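Local atomic coordinates of integron cassette protein (Vibrio cholerae, PDB entry 3FY6), a protein that is of unknown function, is encoded by a mobile integron gene cassette, and is found as an assembly of two chains. Residues A[85-88]-A[89-92]. Sequence-based numbering, arbitrary orientation.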
loop_
_atom_site.group_PDB
_atom_site.type_symbol
_atom_site.label_atom_id
_atom_site.label_comp_id
_atom_site.label_asym_id
_atom_site.label_seq_id
_atom_site.Cartn_x
_atom_site.Cartn_y
_atom_site.Cartn_z
ATOM N N TRP A 85 -2.167 -9.347 16.226
ATOM C CA TRP A 85 -1.258 -9.869 17.237
ATOM C C TRP A 85 -1.603 -9.314 18.613
ATOM O O TRP A 85 -1.717 -10.073 19.581
ATOM C CB TRP A 85 0.199 -9.576 16.871
ATOM C CG TRP A 85 1.161 -9.728 18.012
ATOM C CD1 TRP A 85 1.339 -10.833 18.796
ATOM C CD2 TRP A 85 2.088 -8.747 18.487
ATOM N NE1 TRP A 85 2.317 -10.599 19.732
ATOM C CE2 TRP A 85 2.788 -9.323 19.567
ATOM C CE3 TRP A 85 2.396 -7.438 18.100
ATOM C CZ2 TRP A 85 3.778 -8.637 20.266
ATOM C CZ3 TRP A 85 3.380 -6.758 18.791
ATOM C CH2 TRP A 85 4.054 -7.354 19.869
ATOM N N LEU A 86 -1.782 -7.997 18.699
ATOM C CA LEU A 86 -2.083 -7.364 19.978
ATOM C C LEU A 86 -3.413 -7.866 20.542
ATOM O O LEU A 86 -3.541 -8.094 21.742
ATOM C CB LEU A 86 -2.086 -5.842 19.858
ATOM C CG LEU A 86 -0.720 -5.214 19.560
ATOM C CD1 LEU A 86 -0.836 -3.710 19.501
ATOM C CD2 LEU A 86 0.298 -5.626 20.611
ATOM N N GLU A 87 -4.399 -8.053 19.675
ATOM C CA GLU A 87 -5.679 -8.583 20.133
ATOM C C GLU A 87 -5.563 -10.040 20.603
ATOM O O GLU A 87 -6.140 -10.422 21.616
ATOM C CB GLU A 87 -6.730 -8.426 19.045
ATOM C CG GLU A 87 -7.094 -6.970 18.810
ATOM C CD GLU A 87 -7.688 -6.322 20.056
ATOM O OE1 GLU A 87 -8.630 -6.900 20.640
ATOM O OE2 GLU A 87 -7.210 -5.239 20.456
ATOM N N TRP A 88 -4.788 -10.839 19.882
ATOM C CA TRP A 88 -4.558 -12.230 20.255
ATOM C C TRP A 88 -3.795 -12.291 21.566
ATOM O O TRP A 88 -4.040 -13.150 22.414
ATOM C CB TRP A 88 -3.753 -12.934 19.163
ATOM C CG TRP A 88 -3.195 -14.263 19.561
ATOM C CD1 TRP A 88 -3.805 -15.480 19.433
ATOM C CD2 TRP A 88 -1.903 -14.519 20.129
ATOM N NE1 TRP A 88 -2.975 -16.477 19.896
ATOM C CE2 TRP A 88 -1.803 -15.916 20.328
ATOM C CE3 TRP A 88 -0.823 -13.707 20.491
ATOM C CZ2 TRP A 88 -0.666 -16.514 20.874
ATOM C CZ3 TRP A 88 0.308 -14.302 21.027
ATOM C CH2 TRP A 88 0.379 -15.691 21.214
ATOM N N ARG A 89 -2.865 -11.361 21.714
ATOM C CA ARG A 89 -1.989 -11.313 22.866
ATOM C C ARG A 89 -2.774 -11.240 24.175
ATOM O O ARG A 89 -2.468 -11.952 25.137
ATOM C CB ARG A 89 -1.069 -10.104 22.746
ATOM C CG ARG A 89 0.028 -10.097 23.759
ATOM C CD ARG A 89 0.851 -8.836 23.689
ATOM N NE ARG A 89 1.676 -8.743 24.883
ATOM C CZ ARG A 89 1.289 -8.135 25.995
ATOM N NH1 ARG A 89 0.099 -7.553 26.044
ATOM N NH2 ARG A 89 2.093 -8.102 27.051
ATOM N N LYS A 90 -3.781 -10.370 24.213
ATOM C CA LYS A 90 -4.600 -10.232 25.409
ATOM C C LYS A 90 -5.813 -11.158 25.404
ATOM O O LYS A 90 -6.732 -10.993 26.203
ATOM C CB LYS A 90 -5.018 -8.778 25.628
ATOM C CG LYS A 90 -5.740 -8.130 24.473
ATOM C CD LYS A 90 -5.646 -6.613 24.592
ATOM C CE LYS A 90 -6.559 -5.914 23.599
ATOM N NZ LYS A 90 -6.350 -4.435 23.586
ATOM N N GLY A 91 -5.809 -12.139 24.508
ATOM C CA GLY A 91 -6.850 -13.154 24.503
ATOM C C GLY A 91 -8.188 -12.705 23.939
ATOM O O GLY A 91 -9.215 -13.337 24.195
ATOM N N ALA A 92 -8.190 -11.619 23.171
ATOM C CA ALA A 92 -9.399 -11.196 22.469
ATOM C C ALA A 92 -9.653 -12.100 21.254
ATOM O O ALA A 92 -10.767 -12.167 20.739
ATOM C CB ALA A 92 -9.294 -9.739 22.051
HETATM O O HOH W 1 -1.918 -6.904 23.523
#
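Glu-87 and Ala-92 meet in a local C-terminal cap, a Schellman motif that ends helix 77-89 and starts the loop to helix 95-114. Ala-92 N donates to Glu-87 O at 2.8 Å, and Gly-91 N donates to Trp-88 O at 2.9 Å. Gly-91 is the C-prime residue; its positive phi of 76° turns the chain off the helix axis. The last turn still carries a helical bond from Arg-89 N to Trp-85 O, at 2.7 Å. The next one, from Lys-90 N to Leu-86 O, is weak. Leu-86 O also accepts from a water at 2.7 Å, and Arg-89 NH1 donates to that water at the edge of its guanidinium, in plane. The water thus links a carbonyl of the last turn to the arginine. The Arg-89 chain runs extended from CG to NE, where NE bonds to Lys-33 O, and its guanidinium makes a cation-pi contact with Tyr-49 of strand 43-50. Trp-85 and Trp-88 both pack on Leu-31; Trp-85 NE1 bonds to His-32 O beside strand 23-31, while Trp-88 NE1 bonds to Asn-95 OD1 at the start of the next helix. Glu-87 also packs on Phe-121 of the second subunit. Glu-87 and Lys-90 run side by side and point the same way. The glutamate bends at chi2 (-61°), which turns its carboxylate toward Lys-90 CE and NZ. The lysine is extended beyond CG, and Lys-90 NZ forms a salt bridge with Glu-87 OE2 at 3.3 Å. Lys-90 CE lies equally near, 3.3 Å from Glu-87 OE2. The other carboxylate oxygen, Glu-87 OE1, lies 3.2 Å from the methyl carbon CB of Ala-92.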